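PDB 6P0X: salmonella plasmid virulence: SpvB from Salmonella typhimurium, which catalyses, as a whole toxin, the probable ADP-ribosylation of host actin on arginine, blocking filament assembly, the present chain being its N-terminal domain. Local coordinates for residues A[265-268]-A[269-273]; A[113-117]-A[118-122]. All blocks are in the same frame, centred on the assembly; numbering follows the deposited sequence.

Interaction 1: A[265-268]-A[269-273]; sequences LARQ and DPFSL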
ATOM      1  N   LEU A 265      -6.564 -17.718   2.685  1.00 39.90           N
ATOM      2  CA  LEU A 265      -7.760 -18.185   3.369  1.00 40.94           C
ATOM      3  C   LEU A 265      -8.897 -17.181   3.225  1.00 39.40           C
ATOM      4  O   LEU A 265      -8.681 -15.983   3.035  1.00 34.99           O
ATOM      5  CB  LEU A 265      -7.467 -18.419   4.852  1.00 33.21           C
ATOM      6  CG  LEU A 265      -6.480 -19.534   5.201  1.00 46.65           C
ATOM      7  CD1 LEU A 265      -6.148 -19.501   6.682  1.00 34.83           C
ATOM      8  CD2 LEU A 265      -7.058 -20.885   4.812  1.00 37.11           C
ATOM      9  N   ALA A 266     -10.121 -17.686   3.334  1.00 40.48           N
ATOM     10  CA  ALA A 266     -11.316 -16.856   3.327  1.00 38.96           C
ATOM     11  C   ALA A 266     -11.799 -16.706   4.762  1.00 37.03           C
ATOM     12  O   ALA A 266     -11.976 -17.704   5.467  1.00 37.93           O
ATOM     13  CB  ALA A 266     -12.412 -17.470   2.455  1.00 38.47           C
ATOM     14  N   ARG A 267     -12.006 -15.464   5.189  1.00 29.90           N
ATOM     15  CA  ARG A 267     -12.377 -15.197   6.568  1.00 29.71           C
ATOM     16  C   ARG A 267     -13.845 -15.527   6.812  1.00 38.68           C
ATOM     17  O   ARG A 267     -14.653 -15.632   5.887  1.00 37.25           O
ATOM     18  CB  ARG A 267     -12.110 -13.735   6.928  1.00 28.90           C
ATOM     19  CG  ARG A 267     -12.879 -12.742   6.080  1.00 29.51           C
ATOM     20  CD  ARG A 267     -12.322 -11.334   6.233  1.00 30.32           C
ATOM     21  NE  ARG A 267     -12.567 -10.780   7.561  1.00 28.80           N
ATOM     22  CZ  ARG A 267     -11.962  -9.699   8.040  1.00 29.23           C
ATOM     23  NH1 ARG A 267     -11.062  -9.060   7.300  1.00 23.69           N
ATOM     24  NH2 ARG A 267     -12.252  -9.259   9.258  1.00 23.80           N
ATOM     25  N   GLN A 268     -14.183 -15.682   8.090  1.00 33.30           N
ATOM     26  CA  GLN A 268     -15.548 -16.003   8.477  1.00 34.36           C
ATOM     27  C   GLN A 268     -16.456 -14.784   8.498  1.00 35.37           C
ATOM     28  O   GLN A 268     -17.680 -14.944   8.475  1.00 36.74           O
ATOM     29  CB  GLN A 268     -15.563 -16.665   9.855  1.00 33.82           C
ATOM     30  CG  GLN A 268     -15.008 -18.069   9.872  1.00 35.46           C
ATOM     31  CD  GLN A 268     -15.051 -18.685  11.254  1.00 47.38           C
ATOM     32  OE1 GLN A 268     -16.042 -18.557  11.971  1.00 47.08           O
ATOM     33  NE2 GLN A 268     -13.975 -19.359  11.635  1.00 46.95           N
ATOM     34  N   ASP A 269     -15.892 -13.577   8.538  1.00 29.79           N
ATOM     35  CA  ASP A 269     -16.665 -12.343   8.675  1.00 28.93           C
ATOM     36  C   ASP A 269     -16.407 -11.389   7.508  1.00 27.49           C
ATOM     37  O   ASP A 269     -15.955 -10.256   7.708  1.00 26.09           O
ATOM     38  CB  ASP A 269     -16.349 -11.665  10.007  1.00 28.40           C
ATOM     39  CG  ASP A 269     -14.883 -11.260  10.133  1.00 34.12           C
ATOM     40  OD1 ASP A 269     -14.006 -11.953   9.568  1.00 29.66           O
ATOM     41  OD2 ASP A 269     -14.614 -10.230  10.786  1.00 29.12           O
ATOM     42  N   PRO A 270     -16.714 -11.797   6.279  1.00 27.97           N
ATOM     43  CA  PRO A 270     -16.490 -10.895   5.146  1.00 27.48           C
ATOM     44  C   PRO A 270     -17.473  -9.736   5.176  1.00 26.33           C
ATOM     45  O   PRO A 270     -18.594  -9.852   5.678  1.00 30.24           O
ATOM     46  CB  PRO A 270     -16.717 -11.793   3.925  1.00 27.97           C
ATOM     47  CG  PRO A 270     -17.673 -12.829   4.401  1.00 29.83           C
ATOM     48  CD  PRO A 270     -17.497 -12.983   5.889  1.00 29.86           C
ATOM     49  N   PHE A 271     -17.039  -8.600   4.637  1.00 24.95           N
ATOM     50  CA  PHE A 271     -17.881  -7.414   4.621  1.00 24.54           C
ATOM     51  C   PHE A 271     -17.513  -6.550   3.425  1.00 29.87           C
ATOM     52  O   PHE A 271     -16.451  -6.710   2.818  1.00 29.36           O
ATOM     53  CB  PHE A 271     -17.758  -6.610   5.924  1.00 23.90           C
ATOM     54  CG  PHE A 271     -16.390  -6.038   6.158  1.00 24.91           C
ATOM     55  CD1 PHE A 271     -15.398  -6.801   6.754  1.00 22.61           C
ATOM     56  CD2 PHE A 271     -16.096  -4.732   5.792  1.00 26.60           C
ATOM     57  CE1 PHE A 271     -14.138  -6.277   6.972  1.00 28.81           C
ATOM     58  CE2 PHE A 271     -14.837  -4.199   6.010  1.00 22.43           C
ATOM     59  CZ  PHE A 271     -13.856  -4.975   6.601  1.00 20.53           C
ATOM     60  N   SER A 272     -18.402  -5.611   3.106  1.00 23.58           N
ATOM     61  CA  SER A 272     -18.218  -4.728   1.967  1.00 22.93           C
ATOM     62  C   SER A 272     -18.334  -3.271   2.396  1.00 22.05           C
ATOM     63  O   SER A 272     -19.098  -2.929   3.302  1.00 23.98           O
ATOM     64  CB  SER A 272     -19.244  -5.031   0.869  1.00 29.72           C
ATOM     65  OG  SER A 272     -18.971  -6.278   0.257  1.00 30.70           O
ATOM     66  N   LEU A 273     -17.568  -2.421   1.716  1.00 21.07           N
ATOM     67  CA  LEU A 273     -17.535  -0.980   1.925  1.00 22.12           C
ATOM     68  C   LEU A 273     -18.002  -0.280   0.657  1.00 20.54           C
ATOM     69  O   LEU A 273     -17.695  -0.726  -0.456  1.00 27.05           O
ATOM     70  CB  LEU A 273     -16.129  -0.506   2.297  1.00 22.79           C
ATOM     71  CG  LEU A 273     -15.487  -1.209   3.492  1.00 35.94           C
ATOM     72  CD1 LEU A 273     -13.991  -0.929   3.539  1.00 18.17           C
ATOM     73  CD2 LEU A 273     -16.162  -0.771   4.789  1.00 19.34           C
TER

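Interaction 2: A[113-117]-A[118-122]; sequences YQPRT and ESSFY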
ATOM      1  N   TYR A 113      -0.897  20.205  -5.347  1.00 23.86           N
ATOM      2  CA  TYR A 113      -1.912  20.297  -4.307  1.00 26.45           C
ATOM      3  C   TYR A 113      -1.246  20.580  -2.970  1.00 28.53           C
ATOM      4  O   TYR A 113      -0.092  20.206  -2.741  1.00 28.22           O
ATOM      5  CB  TYR A 113      -2.751  19.012  -4.214  1.00 25.04           C
ATOM      6  CG  TYR A 113      -3.797  18.884  -5.297  1.00 24.26           C
ATOM      7  CD1 TYR A 113      -3.475  18.401  -6.560  1.00 25.58           C
ATOM      8  CD2 TYR A 113      -5.110  19.258  -5.054  1.00 21.81           C
ATOM      9  CE1 TYR A 113      -4.443  18.290  -7.551  1.00 22.96           C
ATOM     10  CE2 TYR A 113      -6.079  19.152  -6.032  1.00 25.99           C
ATOM     11  CZ  TYR A 113      -5.743  18.668  -7.276  1.00 24.20           C
ATOM     12  OH  TYR A 113      -6.720  18.570  -8.239  1.00 28.72           O
ATOM     13  N   GLN A 114      -1.988  21.234  -2.081  1.00 26.98           N
ATOM     14  CA  GLN A 114      -1.461  21.601  -0.776  1.00 29.41           C
ATOM     15  C   GLN A 114      -2.593  21.577   0.233  1.00 30.04           C
ATOM     16  O   GLN A 114      -3.768  21.662  -0.144  1.00 33.21           O
ATOM     17  CB  GLN A 114      -0.801  22.986  -0.828  1.00 28.29           C
ATOM     18  CG  GLN A 114      -1.774  24.136  -1.029  1.00 29.07           C
ATOM     19  CD  GLN A 114      -1.067  25.461  -1.207  1.00 37.44           C
ATOM     20  OE1 GLN A 114      -0.175  25.583  -2.046  1.00 31.19           O
ATOM     21  NE2 GLN A 114      -1.460  26.460  -0.424  1.00 33.60           N
ATOM     22  N   PRO A 115      -2.286  21.477   1.526  1.00 30.38           N
ATOM     23  CA  PRO A 115      -3.350  21.492   2.537  1.00 29.39           C
ATOM     24  C   PRO A 115      -4.118  22.807   2.535  1.00 29.10           C
ATOM     25  O   PRO A 115      -3.539  23.889   2.409  1.00 38.00           O
ATOM     26  CB  PRO A 115      -2.598  21.280   3.856  1.00 30.70           C
ATOM     27  CG  PRO A 115      -1.311  20.646   3.464  1.00 28.99           C
ATOM     28  CD  PRO A 115      -0.966  21.187   2.115  1.00 28.43           C
ATOM     29  N   ARG A 116      -5.444  22.695   2.651  1.00 29.21           N
ATOM     30  CA  ARG A 116      -6.301  23.876   2.640  1.00 34.90           C
ATOM     31  C   ARG A 116      -6.103  24.717   3.896  1.00 35.71           C
ATOM     32  O   ARG A 116      -6.001  25.946   3.822  1.00 33.65           O
ATOM     33  CB  ARG A 116      -7.764  23.455   2.504  1.00 42.30           C
ATOM     34  CG  ARG A 116      -8.744  24.611   2.578  1.00 45.00           C
ATOM     35  CD  ARG A 116     -10.172  24.129   2.451  1.00 52.63           C
ATOM     36  NE  ARG A 116     -10.508  23.892   1.052  1.00 64.24           N
ATOM     37  CZ  ARG A 116     -11.165  24.755   0.286  1.00 68.68           C
ATOM     38  NH1 ARG A 116     -11.422  24.453  -0.980  1.00 64.87           N
ATOM     39  NH2 ARG A 116     -11.555  25.922   0.780  1.00 70.59           N
ATOM     40  N   THR A 117      -6.055  24.070   5.060  1.00 37.57           N
ATOM     41  CA  THR A 117      -5.938  24.771   6.335  1.00 44.32           C
ATOM     42  C   THR A 117      -4.841  24.238   7.245  1.00 41.58           C
ATOM     43  O   THR A 117      -4.437  24.954   8.169  1.00 48.89           O
ATOM     44  CB  THR A 117      -7.269  24.739   7.107  1.00 47.81           C
ATOM     45  OG1 THR A 117      -7.715  23.384   7.252  1.00 46.76           O
ATOM     46  CG2 THR A 117      -8.333  25.559   6.386  1.00 48.36           C
ATOM     47  N   GLU A 118      -4.341  23.029   7.020  1.00 36.96           N
ATOM     48  CA  GLU A 118      -3.345  22.431   7.895  1.00 42.34           C
ATOM     49  C   GLU A 118      -1.945  22.877   7.488  1.00 49.45           C
ATOM     50  O   GLU A 118      -1.713  23.352   6.373  1.00 40.06           O
ATOM     51  CB  GLU A 118      -3.449  20.900   7.845  1.00 40.80           C
ATOM     52  CG  GLU A 118      -4.709  20.361   8.501  1.00 49.29           C
ATOM     53  CD  GLU A 118      -4.713  20.548  10.005  1.00 61.32           C
ATOM     54  OE1 GLU A 118      -3.823  19.986  10.681  1.00 64.08           O
ATOM     55  OE2 GLU A 118      -5.546  21.334  10.500  1.00 66.39           O
ATOM     56  N   SER A 119      -1.007  22.714   8.416  1.00 36.83           N
ATOM     57  CA  SER A 119       0.383  23.035   8.147  1.00 39.64           C
ATOM     58  C   SER A 119       1.066  21.860   7.464  1.00 43.99           C
ATOM     59  O   SER A 119       0.736  20.697   7.714  1.00 43.33           O
ATOM     60  CB  SER A 119       1.113  23.382   9.441  1.00 46.37           C
ATOM     61  OG  SER A 119       1.237  22.236  10.263  1.00 51.93           O
ATOM     62  N   SER A 120       1.992  22.173   6.565  1.00 42.08           N
ATOM     63  CA  SER A 120       2.755  21.156   5.863  1.00 42.80           C
ATOM     64  C   SER A 120       4.070  21.759   5.397  1.00 45.74           C
ATOM     65  O   SER A 120       4.232  22.980   5.349  1.00 43.13           O
ATOM     66  CB  SER A 120       1.974  20.592   4.678  1.00 39.96           C
ATOM     67  OG  SER A 120       1.976  21.512   3.601  1.00 45.40           O
ATOM     68  N   PHE A 121       5.030  20.885   5.080  1.00 40.74           N
ATOM     69  CA  PHE A 121       6.262  21.296   4.419  1.00 41.22           C
ATOM     70  C   PHE A 121       6.637  20.226   3.390  1.00 39.91           C
ATOM     71  O   PHE A 121       7.613  19.495   3.525  1.00 47.66           O
ATOM     72  CB  PHE A 121       7.394  21.541   5.419  1.00 40.62           C
ATOM     73  CG  PHE A 121       8.459  22.461   4.900  1.00 41.27           C
ATOM     74  CD1 PHE A 121       9.498  21.973   4.121  1.00 43.41           C
ATOM     75  CD2 PHE A 121       8.410  23.819   5.172  1.00 42.78           C
ATOM     76  CE1 PHE A 121      10.481  22.825   3.637  1.00 43.02           C
ATOM     77  CE2 PHE A 121       9.387  24.674   4.690  1.00 44.41           C
ATOM     78  CZ  PHE A 121      10.424  24.175   3.920  1.00 44.52           C
ATOM     79  N   TYR A 122       5.830  20.100   2.341  1.00 35.85           N
ATOM     80  CA  TYR A 122       6.110  19.133   1.292  1.00 32.12           C
ATOM     81  C   TYR A 122       5.698  19.705  -0.057  1.00 36.69           C
ATOM     82  O   TYR A 122       5.161  20.812  -0.153  1.00 36.66           O
ATOM     83  CB  TYR A 122       5.409  17.796   1.574  1.00 30.81           C
ATOM     84  CG  TYR A 122       3.893  17.838   1.658  1.00 31.35           C
ATOM     85  CD1 TYR A 122       3.115  18.158   0.548  1.00 32.68           C
ATOM     86  CD2 TYR A 122       3.238  17.494   2.833  1.00 37.71           C
ATOM     87  CE1 TYR A 122       1.736  18.179   0.620  1.00 33.39           C
ATOM     88  CE2 TYR A 122       1.852  17.502   2.909  1.00 33.41           C
ATOM     89  CZ  TYR A 122       1.109  17.845   1.798  1.00 32.20           C
ATOM     90  OH  TYR A 122      -0.269  17.857   1.862  1.00 28.48           O
TER

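Interaction 1: A[265-268]-A[269-273]
A side-on salt bridge between R267 and D269, two residues apart, lies in the loop that leads from strand 237-244 into the short strand 271-273. Each of two guanidinium nitrogens takes its own carboxylate oxygen. R267 NE lies 2.7 Å from D269 OD1. The second bond, from R267 NH2 to D269 OD2, measures 3.0 Å, and both are nearly straight. The grip is not coplanar. Although both oxygens lie close to the guanidinium plane, the two planes are turned 46° apart, and NE comes to OD1 from above the carboxylate. A bend at chi3 (-69°) brings NE alongside the carboxylate. The loop runs directly into strand 271-273, which pairs antiparallel with 280-282 in a small two-stranded sheet. At the end of that strand, L273 belongs to a pocket that holds acrylic acid in this crystal structure. Further hydrogen bonds hold both charged groups: N42 bonds to R267 NH2 and to D269 OD2, while the carbonyls of G43 and R284 receive R267 NH1. The buried charges are thus matched by each other and by neutral polar groups. Over one guanidinium face sits F271 CE1, 4.2 Å from R267 NH1, with the ring almost perpendicular to the guanidinium.

Interaction 2: A[113-117]-A[118-122]
E118 meets P115 first as the chain turns back from strand 107-115, and it does so through its backbone O and its CB. The E118 carbonyl O lies 3.4 Å from P115 CB, and the CB atoms of E118 and P115 are 4.1 Å apart. Two residues on, S120 has OG set between its backbone N and carbonyl carbon (chi1 76°), and this hydroxyl reaches P115 CD at 3.3 Å. S120 CB packs 3.5 Å from P115 CG. This is the connection of a beta hairpin, joining antiparallel strands 107-115 and 123-129, in which a proline at the end of the first strand receives side chains from the returning limb. Y122, next to the second strand, completes the cluster by bringing its phenol end to the pyrrolidine from the opposite direction. Y122 CZ stands 3.9 Å from P115 CD, while Y122 OH is 3.4 Å from P115 CG. Both the serine and the tyrosine oxygens meet ring carbons here, in van der Waals contacts; Y122 OH is hydrogen-bonded to the E79 carboxylate, a polar partner beyond the hairpin. S120 OG also lies over one face of the Y122 ring, offset toward its rim. At the ring's edge, the carbonyl O of Y113 approaches Y122 CE1 at 4.3 Å.

How the interactions relate
Both examples are contacts between residues close in sequence, one at a strand entrance (interaction 1) and one at a chain reversal (interaction 2). Interaction 2 comes first along the chain, and interaction 1 follows some 150 residues later. Their centres are 36 Å apart and their nearest atoms about 23 Å, so they do not touch. Strands 107-115 and 123-129 belong to the extensive antiparallel network of this strand-rich domain, whereas 271-273 pairs with 280-282 in a separate small sheet. Only interaction 1 includes a residue lining an acrylic acid pocket, L273. The two are local features of well-separated parts of the same N-terminal domain.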